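Local atomic coordinates of ARF-like GTPase (Chlamydomonas reinhardtii, PDB entry 4M9Q), a protein that is an ARF-like small GTPase with a P-loop fold, here holding phosphoaminophosphonic acid-guanylate ester and a magnesium ion. Residues Arg3-Lys17 / Tyr48-Arg62. Residues are numbered along the deposited sequence; the frame is centred on the assembly and turned at random.
With GNP (phosphoaminophosphonic acid-guanylate ester), chain D.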
ATOM      1  N   ARG A   3      17.569  -9.753   3.124  1.00 53.02           N
ATOM      2  CA  ARG A   3      16.410 -10.097   2.372  1.00 53.92           C
ATOM      3  C   ARG A   3      15.678  -8.859   1.953  1.00 48.09           C
ATOM      4  O   ARG A   3      15.670  -7.887   2.698  1.00 42.02           O
ATOM      5  CB  ARG A   3      15.459 -10.837   3.277  1.00 59.67           C
ATOM      6  CG  ARG A   3      16.069 -11.462   4.508  1.00 66.38           C
ATOM      7  CD  ARG A   3      16.177 -12.956   4.359  1.00 77.80           C
ATOM      8  NE  ARG A   3      15.827 -13.668   5.596  1.00 84.90           N
ATOM      9  CZ  ARG A   3      14.757 -14.453   5.748  1.00 86.83           C
ATOM     10  NH1 ARG A   3      13.904 -14.642   4.755  1.00 88.63           N
ATOM     11  NH2 ARG A   3      14.540 -15.060   6.901  1.00 85.46           N
ATOM     12  N   LYS A   4      15.017  -8.936   0.794  1.00 51.38           N
ATOM     13  CA  LYS A   4      14.300  -7.813   0.197  1.00 51.74           C
ATOM     14  C   LYS A   4      12.829  -8.152   0.078  1.00 48.11           C
ATOM     15  O   LYS A   4      12.487  -9.204  -0.440  1.00 48.63           O
ATOM     16  CB  LYS A   4      14.862  -7.506  -1.190  1.00 60.88           C
ATOM     17  CG  LYS A   4      14.055  -6.444  -1.982  1.00 70.38           C
ATOM     18  CD  LYS A   4      14.825  -5.149  -2.263  1.00 74.25           C
ATOM     19  CE  LYS A   4      14.848  -4.859  -3.771  1.00 81.55           C
ATOM     20  NZ  LYS A   4      15.614  -3.638  -4.160  1.00 84.14           N
ATOM     21  N   ILE A   5      11.976  -7.260   0.583  1.00 45.10           N
ATOM     22  CA  ILE A   5      10.521  -7.266   0.378  1.00 42.53           C
ATOM     23  C   ILE A   5      10.212  -6.137  -0.575  1.00 42.14           C
ATOM     24  O   ILE A   5      10.813  -5.091  -0.468  1.00 45.01           O
ATOM     25  CB  ILE A   5       9.762  -6.844   1.664  1.00 42.25           C
ATOM     26  CG1 ILE A   5       9.630  -7.988   2.637  1.00 47.20           C
ATOM     27  CG2 ILE A   5       8.309  -6.478   1.406  1.00 37.78           C
ATOM     28  CD1 ILE A   5       8.569  -7.646   3.646  1.00 45.35           C
ATOM     29  N   THR A   6       9.211  -6.284  -1.428  1.00 38.89           N
ATOM     30  CA  THR A   6       8.766  -5.199  -2.250  1.00 37.14           C
ATOM     31  C   THR A   6       7.283  -4.960  -1.895  1.00 37.56           C
ATOM     32  O   THR A   6       6.513  -5.916  -1.702  1.00 39.45           O
ATOM     33  CB  THR A   6       8.942  -5.548  -3.744  1.00 38.45           C
ATOM     34  OG1 THR A   6      10.318  -5.838  -3.993  1.00 42.15           O
ATOM     35  CG2 THR A   6       8.493  -4.405  -4.680  1.00 35.44           C
ATOM     36  N   ILE A   7       6.899  -3.691  -1.822  1.00 33.75           N
ATOM     37  CA  ILE A   7       5.581  -3.308  -1.418  1.00 34.99           C
ATOM     38  C   ILE A   7       5.060  -2.265  -2.372  1.00 33.36           C
ATOM     39  O   ILE A   7       5.808  -1.384  -2.771  1.00 33.99           O
ATOM     40  CB  ILE A   7       5.650  -2.680  -0.038  1.00 37.99           C
ATOM     41  CG1 ILE A   7       5.791  -3.735   1.017  1.00 39.60           C
ATOM     42  CG2 ILE A   7       4.403  -1.931   0.317  1.00 40.80           C
ATOM     43  CD1 ILE A   7       6.149  -3.040   2.322  1.00 44.60           C
ATOM     44  N   ALA A   8       3.784  -2.359  -2.740  1.00 32.40           N
ATOM     45  CA  ALA A   8       3.131  -1.295  -3.558  1.00 32.08           C
ATOM     46  C   ALA A   8       2.275  -0.507  -2.653  1.00 29.35           C
ATOM     47  O   ALA A   8       1.527  -1.053  -1.875  1.00 28.67           O
ATOM     48  CB  ALA A   8       2.270  -1.887  -4.666  1.00 33.16           C
ATOM     49  N   LEU A   9       2.353   0.808  -2.766  0.50 30.11           N
ATOM     50  CA  LEU A   9       1.554   1.743  -1.925  0.50 28.54           C
ATOM     51  C   LEU A   9       0.413   2.201  -2.811  0.50 29.23           C
ATOM     52  O   LEU A   9       0.631   2.923  -3.778  0.50 30.39           O
ATOM     53  CB  LEU A   9       2.461   2.897  -1.520  0.50 28.24           C
ATOM     54  CG  LEU A   9       2.233   3.904  -0.400  0.50 28.31           C
ATOM     55  CD1 LEU A   9       1.538   3.304   0.810  0.50 26.57           C
ATOM     56  CD2 LEU A   9       3.559   4.565  -0.027  0.50 26.33           C
ATOM     57  N   LEU A  10      -0.787   1.722  -2.533  1.00 28.62           N
ATOM     58  CA  LEU A  10      -1.911   1.933  -3.400  1.00 30.71           C
ATOM     59  C   LEU A  10      -3.020   2.628  -2.625  1.00 31.95           C
ATOM     60  O   LEU A  10      -2.919   2.821  -1.416  1.00 27.84           O
ATOM     61  CB  LEU A  10      -2.417   0.579  -3.902  1.00 33.89           C
ATOM     62  CG  LEU A  10      -1.431  -0.335  -4.653  1.00 33.01           C
ATOM     63  CD1 LEU A  10      -2.180  -1.590  -5.042  1.00 33.73           C
ATOM     64  CD2 LEU A  10      -0.847   0.373  -5.844  1.00 30.45           C
ATOM     65  N   GLY A  11      -4.073   3.010  -3.346  1.00 34.08           N
ATOM     66  CA  GLY A  11      -5.189   3.777  -2.777  1.00 33.20           C
ATOM     67  C   GLY A  11      -5.582   4.895  -3.723  1.00 33.08           C
ATOM     68  O   GLY A  11      -4.818   5.248  -4.584  1.00 31.32           O
ATOM     69  N   LEU A  12      -6.762   5.475  -3.529  1.00 34.89           N
ATOM     70  CA  LEU A  12      -7.296   6.452  -4.475  1.00 36.52           C
ATOM     71  C   LEU A  12      -6.450   7.716  -4.424  1.00 37.11           C
ATOM     72  O   LEU A  12      -5.727   7.979  -3.443  1.00 34.72           O
ATOM     73  CB  LEU A  12      -8.738   6.829  -4.125  1.00 36.75           C
ATOM     74  CG  LEU A  12      -9.824   5.758  -4.121  1.00 37.46           C
ATOM     75  CD1 LEU A  12     -11.172   6.384  -3.774  1.00 34.17           C
ATOM     76  CD2 LEU A  12      -9.893   4.980  -5.441  1.00 38.56           C
ATOM     77  N   ASP A  13      -6.572   8.520  -5.471  1.00 37.67           N
ATOM     78  CA  ASP A  13      -5.961   9.821  -5.456  1.00 39.30           C
ATOM     79  C   ASP A  13      -6.463  10.570  -4.218  1.00 39.11           C
ATOM     80  O   ASP A  13      -7.588  10.407  -3.783  1.00 40.20           O
ATOM     81  CB  ASP A  13      -6.281  10.584  -6.729  1.00 44.17           C
ATOM     82  CG  ASP A  13      -7.751  10.822  -6.906  1.00 46.74           C
ATOM     83  OD1 ASP A  13      -8.459   9.843  -7.234  1.00 49.76           O
ATOM     84  OD2 ASP A  13      -8.208  11.978  -6.716  1.00 48.56           O
ATOM     85  N   ASN A  14      -5.567  11.332  -3.618  1.00 37.58           N
ATOM     86  CA  ASN A  14      -5.855  12.167  -2.477  1.00 37.29           C
ATOM     87  C   ASN A  14      -5.872  11.441  -1.124  1.00 34.30           C
ATOM     88  O   ASN A  14      -6.046  12.065  -0.073  1.00 32.80           O
ATOM     89  CB  ASN A  14      -7.157  12.961  -2.699  1.00 39.47           C
ATOM     90  CG  ASN A  14      -7.198  14.239  -1.879  1.00 41.27           C
ATOM     91  OD1 ASN A  14      -6.279  15.055  -1.965  1.00 42.72           O
ATOM     92  ND2 ASN A  14      -8.252  14.412  -1.065  1.00 39.77           N
ATOM     93  N   ALA A  15      -5.622  10.138  -1.134  1.00 31.61           N
ATOM     94  CA  ALA A  15      -5.713   9.350   0.087  1.00 28.72           C
ATOM     95  C   ALA A  15      -4.580   9.713   1.065  1.00 29.31           C
ATOM     96  O   ALA A  15      -4.779   9.702   2.329  1.00 25.30           O
ATOM     97  CB  ALA A  15      -5.675   7.876  -0.242  1.00 26.89           C
ATOM     98  N   GLY A  16      -3.421  10.039   0.475  1.00 29.93           N
ATOM     99  CA  GLY A  16      -2.246  10.452   1.240  1.00 31.30           C
ATOM    100  C   GLY A  16      -1.043   9.555   1.146  1.00 30.98           C
ATOM    101  O   GLY A  16      -0.234   9.568   2.067  1.00 29.41           O
ATOM    102  N   LYS A  17      -0.897   8.838   0.022  1.00 31.36           N
ATOM    103  CA  LYS A  17       0.144   7.825  -0.149  1.00 29.73           C
ATOM    104  C   LYS A  17       1.501   8.495  -0.189  1.00 32.87           C
ATOM    105  O   LYS A  17       2.420   8.128   0.552  1.00 34.35           O
ATOM    106  CB  LYS A  17      -0.042   7.079  -1.449  1.00 28.88           C
ATOM    107  CG  LYS A  17      -1.374   6.399  -1.590  1.00 29.80           C
ATOM    108  CD  LYS A  17      -1.534   5.671  -2.931  1.00 30.87           C
ATOM    109  CE  LYS A  17      -1.743   6.650  -4.080  1.00 32.85           C
ATOM    110  NZ  LYS A  17      -3.066   7.314  -4.020  1.00 34.96           N
ATOM    111  N   TYR A  48      14.670  -6.790   7.100  1.00 40.94           N
ATOM    112  CA  TYR A  48      14.323  -6.607   5.689  1.00 37.67           C
ATOM    113  C   TYR A  48      14.658  -5.237   5.096  1.00 36.83           C
ATOM    114  O   TYR A  48      14.534  -4.205   5.738  1.00 35.01           O
ATOM    115  CB  TYR A  48      12.834  -6.815   5.545  1.00 34.73           C
ATOM    116  CG  TYR A  48      12.421  -8.228   5.743  1.00 34.62           C
ATOM    117  CD1 TYR A  48      12.048  -8.691   6.976  1.00 34.73           C
ATOM    118  CD2 TYR A  48      12.476  -9.122   4.702  1.00 35.15           C
ATOM    119  CE1 TYR A  48      11.705 -10.017   7.170  1.00 35.90           C
ATOM    120  CE2 TYR A  48      12.153 -10.447   4.887  1.00 35.78           C
ATOM    121  CZ  TYR A  48      11.755 -10.875   6.119  1.00 36.57           C
ATOM    122  OH  TYR A  48      11.448 -12.184   6.340  1.00 40.09           O
ATOM    123  N   LYS A  49      15.101  -5.273   3.858  1.00 39.27           N
ATOM    124  CA  LYS A  49      15.226  -4.091   3.029  1.00 41.85           C
ATOM    125  C   LYS A  49      13.890  -4.052   2.300  1.00 38.83           C
ATOM    126  O   LYS A  49      13.507  -5.048   1.728  1.00 40.55           O
ATOM    127  CB  LYS A  49      16.400  -4.255   2.056  1.00 45.96           C
ATOM    128  CG  LYS A  49      16.995  -2.941   1.570  1.00 51.56           C
ATOM    129  CD  LYS A  49      18.212  -3.146   0.636  1.00 57.60           C
ATOM    130  CE  LYS A  49      18.413  -1.931  -0.282  1.00 61.80           C
ATOM    131  NZ  LYS A  49      19.492  -2.053  -1.306  1.00 66.85           N
ATOM    132  N   ILE A  50      13.163  -2.945   2.367  1.00 37.31           N
ATOM    133  CA  ILE A  50      11.817  -2.852   1.775  1.00 37.57           C
ATOM    134  C   ILE A  50      11.828  -1.810   0.674  1.00 39.17           C
ATOM    135  O   ILE A  50      12.080  -0.636   0.929  1.00 41.11           O
ATOM    136  CB  ILE A  50      10.774  -2.495   2.854  1.00 36.13           C
ATOM    137  CG1 ILE A  50      10.747  -3.612   3.922  1.00 37.08           C
ATOM    138  CG2 ILE A  50       9.406  -2.431   2.258  1.00 34.32           C
ATOM    139  CD1 ILE A  50      10.446  -3.122   5.283  1.00 35.51           C
ATOM    140  N   GLU A  51      11.591  -2.266  -0.551  1.00 39.93           N
ATOM    141  CA  GLU A  51      11.371  -1.420  -1.687  1.00 40.90           C
ATOM    142  C   GLU A  51       9.894  -1.018  -1.745  1.00 39.01           C
ATOM    143  O   GLU A  51       9.017  -1.897  -1.839  1.00 34.90           O
ATOM    144  CB  GLU A  51      11.744  -2.188  -2.915  1.00 47.22           C
ATOM    145  CG  GLU A  51      11.998  -1.325  -4.141  1.00 56.16           C
ATOM    146  CD  GLU A  51      12.515  -2.154  -5.347  1.00 70.41           C
ATOM    147  OE1 GLU A  51      12.045  -3.307  -5.618  1.00 74.41           O
ATOM    148  OE2 GLU A  51      13.426  -1.649  -6.038  1.00 79.82           O
ATOM    149  N   VAL A  52       9.622   0.291  -1.665  1.00 35.59           N
ATOM    150  CA  VAL A  52       8.266   0.792  -1.724  1.00 35.77           C
ATOM    151  C   VAL A  52       7.962   1.557  -3.009  1.00 35.49           C
ATOM    152  O   VAL A  52       8.613   2.513  -3.319  1.00 37.84           O
ATOM    153  CB  VAL A  52       7.964   1.725  -0.551  1.00 35.68           C
ATOM    154  CG1 VAL A  52       6.481   2.008  -0.487  1.00 32.89           C
ATOM    155  CG2 VAL A  52       8.433   1.087   0.738  1.00 36.91           C
ATOM    156  N   PHE A  53       6.962   1.117  -3.749  1.00 36.73           N
ATOM    157  CA  PHE A  53       6.500   1.805  -4.956  1.00 36.18           C
ATOM    158  C   PHE A  53       5.213   2.610  -4.657  1.00 33.77           C
ATOM    159  O   PHE A  53       4.179   2.047  -4.370  1.00 32.77           O
ATOM    160  CB  PHE A  53       6.252   0.791  -6.032  1.00 37.25           C
ATOM    161  CG  PHE A  53       7.511   0.193  -6.588  1.00 43.45           C
ATOM    162  CD1 PHE A  53       7.869  -1.124  -6.308  1.00 43.01           C
ATOM    163  CD2 PHE A  53       8.338   0.943  -7.430  1.00 48.10           C
ATOM    164  CE1 PHE A  53       9.001  -1.676  -6.858  1.00 46.04           C
ATOM    165  CE2 PHE A  53       9.514   0.386  -7.955  1.00 49.41           C
ATOM    166  CZ  PHE A  53       9.847  -0.930  -7.663  1.00 46.21           C
ATOM    167  N   ASP A  54       5.319   3.924  -4.697  1.00 32.41           N
ATOM    168  CA  ASP A  54       4.193   4.800  -4.469  1.00 33.01           C
ATOM    169  C   ASP A  54       3.577   5.141  -5.826  1.00 33.84           C
ATOM    170  O   ASP A  54       4.139   5.898  -6.579  1.00 37.71           O
ATOM    171  CB  ASP A  54       4.681   6.038  -3.720  1.00 34.46           C
ATOM    172  CG  ASP A  54       3.695   7.204  -3.777  1.00 37.03           C
ATOM    173  OD1 ASP A  54       2.463   6.984  -3.866  1.00 37.65           O
ATOM    174  OD2 ASP A  54       4.154   8.366  -3.724  1.00 41.22           O
ATOM    175  N   LEU A  55       2.456   4.531  -6.159  1.00 33.94           N
ATOM    176  CA  LEU A  55       1.841   4.694  -7.455  1.00 38.10           C
ATOM    177  C   LEU A  55       0.769   5.753  -7.381  1.00 38.50           C
ATOM    178  O   LEU A  55       0.069   5.856  -6.380  1.00 40.66           O
ATOM    179  CB  LEU A  55       1.195   3.386  -7.877  1.00 41.11           C
ATOM    180  CG  LEU A  55       2.108   2.333  -8.504  1.00 46.33           C
ATOM    181  CD1 LEU A  55       3.599   2.574  -8.221  1.00 48.96           C
ATOM    182  CD2 LEU A  55       1.689   0.934  -8.110  1.00 43.10           C
ATOM    183  N   GLY A  56       0.596   6.510  -8.446  1.00 39.68           N
ATOM    184  CA  GLY A  56      -0.497   7.477  -8.499  1.00 40.38           C
ATOM    185  C   GLY A  56      -1.834   6.789  -8.406  1.00 39.97           C
ATOM    186  O   GLY A  56      -1.973   5.672  -8.903  1.00 41.49           O
ATOM    187  N   GLY A  57      -2.817   7.455  -7.788  1.00 38.27           N
ATOM    188  CA  GLY A  57      -4.142   6.905  -7.659  1.00 36.79           C
ATOM    189  C   GLY A  57      -5.230   7.512  -8.511  1.00 39.72           C
ATOM    190  O   GLY A  57      -6.350   7.052  -8.454  1.00 41.73           O
ATOM    191  N   GLY A  58      -4.943   8.537  -9.305  1.00 43.80           N
ATOM    192  CA  GLY A  58      -5.935   9.117 -10.206  1.00 45.43           C
ATOM    193  C   GLY A  58      -6.539   8.082 -11.120  1.00 50.22           C
ATOM    194  O   GLY A  58      -5.867   7.118 -11.485  1.00 50.73           O
ATOM    195  N   LYS A  59      -7.795   8.293 -11.518  1.00 59.20           N
ATOM    196  CA  LYS A  59      -8.536   7.349 -12.399  1.00 65.69           C
ATOM    197  C   LYS A  59      -7.862   7.018 -13.683  1.00 63.21           C
ATOM    198  O   LYS A  59      -7.905   5.876 -14.116  1.00 62.68           O
ATOM    199  CB  LYS A  59      -9.933   7.862 -12.738  1.00 75.90           C
ATOM    200  CG  LYS A  59     -10.884   7.534 -11.599  1.00 87.74           C
ATOM    201  CD  LYS A  59     -12.357   7.642 -11.955  1.00 97.16           C
ATOM    202  CE  LYS A  59     -12.846   9.088 -11.874  1.00104.19           C
ATOM    203  NZ  LYS A  59     -13.897   9.299 -10.840  1.00103.06           N
ATOM    204  N   ASN A  60      -7.196   7.998 -14.297  0.50 63.00           N
ATOM    205  CA  ASN A  60      -6.387   7.747 -15.513  0.50 65.30           C
ATOM    206  C   ASN A  60      -4.945   7.153 -15.256  0.50 63.93           C
ATOM    207  O   ASN A  60      -4.227   6.835 -16.211  0.50 66.68           O
ATOM    208  CB  ASN A  60      -6.274   9.021 -16.403  0.50 66.73           C
ATOM    209  CG  ASN A  60      -7.557   9.876 -16.439  0.50 66.81           C
ATOM    210  OD1 ASN A  60      -7.474  11.105 -16.421  0.50 65.05           O
ATOM    211  ND2 ASN A  60      -8.732   9.234 -16.505  0.50 65.39           N
ATOM    212  N   ILE A  61      -4.514   7.021 -13.998  0.50 58.96           N
ATOM    213  CA  ILE A  61      -3.250   6.321 -13.701  0.50 56.44           C
ATOM    214  C   ILE A  61      -3.466   4.882 -13.185  0.50 56.58           C
ATOM    215  O   ILE A  61      -2.584   4.037 -13.357  0.50 55.13           O
ATOM    216  CB  ILE A  61      -2.370   7.090 -12.676  0.50 53.39           C
ATOM    217  CG1 ILE A  61      -1.151   7.755 -13.338  0.50 55.54           C
ATOM    218  CG2 ILE A  61      -1.816   6.148 -11.621  0.50 50.07           C
ATOM    219  CD1 ILE A  61      -0.004   6.809 -13.707  0.50 54.01           C
ATOM    220  N   ARG A  62      -4.635   4.614 -12.575  1.00 58.31           N
ATOM    221  CA  ARG A  62      -4.932   3.362 -11.792  1.00 57.45           C
ATOM    222  C   ARG A  62      -4.640   2.016 -12.514  1.00 56.92           C
ATOM    223  O   ARG A  62      -4.344   0.992 -11.892  1.00 57.61           O
ATOM    224  CB  ARG A  62      -6.439   3.386 -11.432  1.00 62.89           C
ATOM    225  CG  ARG A  62      -6.824   3.010 -10.009  1.00 61.56           C
ATOM    226  CD  ARG A  62      -8.222   3.530  -9.689  1.00 62.36           C
ATOM    227  NE  ARG A  62      -8.223   4.939  -9.279  1.00 64.03           N
ATOM    228  CZ  ARG A  62      -9.312   5.668  -9.005  1.00 63.57           C
ATOM    229  NH1 ARG A  62     -10.535   5.147  -9.127  1.00 63.02           N
ATOM    230  NH2 ARG A  62      -9.177   6.935  -8.623  1.00 60.41           N
TER
HETATM  231  PG  GNP D 301      -2.097  10.739  -5.757  1.00 34.29           P
HETATM  232  O1G GNP D 301      -0.499  10.973  -5.871  1.00 36.53           O
HETATM  233  O2G GNP D 301      -2.444   9.215  -5.624  1.00 36.00           O
HETATM  234  O3G GNP D 301      -2.745  11.482  -6.939  1.00 40.23           O
HETATM  235  N3B GNP D 301      -2.572  11.377  -4.255  1.00 32.68           N
HETATM  236  PB  GNP D 301      -1.736  10.861  -2.880  1.00 29.89           P
HETATM  237  O1B GNP D 301      -0.170  10.594  -3.165  1.00 29.23           O
HETATM  238  O2B GNP D 301      -2.465   9.646  -2.377  1.00 29.08           O
HETATM  239  O3A GNP D 301      -1.996  12.082  -1.897  1.00 32.94           O
HETATM  240  PA  GNP D 301      -0.923  13.036  -1.212  1.00 34.67           P
HETATM  241  O1A GNP D 301      -0.452  13.827  -2.370  1.00 37.88           O
HETATM  242  O2A GNP D 301      -0.020  12.183  -0.392  1.00 31.68           O
HETATM  243  O5' GNP D 301      -1.916  13.858  -0.269  1.00 34.61           O
HETATM  244  C5' GNP D 301      -3.115  14.439  -0.836  1.00 36.04           C
HETATM  245  C4' GNP D 301      -3.537  15.697  -0.032  1.00 36.68           C
HETATM  246  O4' GNP D 301      -3.854  15.244   1.292  1.00 35.44           O
HETATM  247  C3' GNP D 301      -2.411  16.691   0.211  1.00 37.61           C
HETATM  248  O3' GNP D 301      -2.888  17.998   0.525  1.00 42.29           O
HETATM  249  C2' GNP D 301      -1.801  16.235   1.492  1.00 36.14           C
HETATM  250  O2' GNP D 301      -1.133  17.227   2.214  1.00 36.51           O
HETATM  251  C1' GNP D 301      -3.030  15.864   2.262  1.00 35.78           C
HETATM  252  N9  GNP D 301      -2.829  14.954   3.393  1.00 35.21           N
HETATM  253  C8  GNP D 301      -2.140  13.816   3.345  1.00 34.66           C
HETATM  254  N7  GNP D 301      -2.200  13.178   4.522  1.00 33.64           N
HETATM  255  C5  GNP D 301      -2.926  13.934   5.352  1.00 34.83           C
HETATM  256  C6  GNP D 301      -3.327  13.807   6.764  1.00 35.37           C
HETATM  257  O6  GNP D 301      -2.980  12.835   7.460  1.00 34.49           O
HETATM  258  N1  GNP D 301      -4.087  14.760   7.259  1.00 39.16           N
HETATM  259  C2  GNP D 301      -4.494  15.843   6.526  1.00 39.52           C
HETATM  260  N2  GNP D 301      -5.247  16.750   7.153  1.00 40.67           N
HETATM  261  N3  GNP D 301      -4.167  16.038   5.222  1.00 39.10           N
HETATM  262  C4  GNP D 301      -3.351  15.115   4.608  1.00 36.66           C
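K17 and G57 meet at O2G of phosphoaminophosphonic acid-guanylate ester, just past the ends of the paired strands 3-10 and 48-55. The two strands run parallel in the sheet, bonded in alternation: I7 N donates to E51 O at 2.8 Å and F53 N to I7 O at 2.9 Å. I5, I7 and L9 share one face with Y48, I50, V52 and D54. There I5 CG1 meets the Y48 ring obliquely at CD2, 3.7 Å away, while the Y48 hydroxyl bonds to D170 of helix 157-190, which covers this end. I7 CG1 stands beside the backbone N (chi1 -77°) and the chain then runs on extended, bringing CD1 against CG2 of I50.

On the opposite face, the T6 methyl CG2 lies in the plane of the F53 ring, at its edge, 3.5 Å from CE1. E51 runs alongside T6, its carboxylate taking a long salt bridge from K4 NZ through OE2 and a weak bond from T6 OG1 through OE1.

Beyond the strands, R62 grips G57 O side-on with NE and NH2, the oxygen lying in the plane of the guanidinium. L12 CD2 sits over the centre of one guanidinium face, 3.6 Å above it, and D13 OD1 makes a salt bridge at the edge; the other D13 oxygen pairs with R86, and R62 NH1 with E89. K17, bent at chi3 and chi4, brings NZ above the carbonyl plane of G11, 2.8 Å from its O, and onto O2B and O2G of the ligand. G57 N also bonds O2G, at 2.8 Å. This matches a Walker A lysine beside the switch II glycine of small GTPases: ammonium and amide converge on the terminal phosphate, probably offsetting its charge and coupling the 48-62 backbone to its presence.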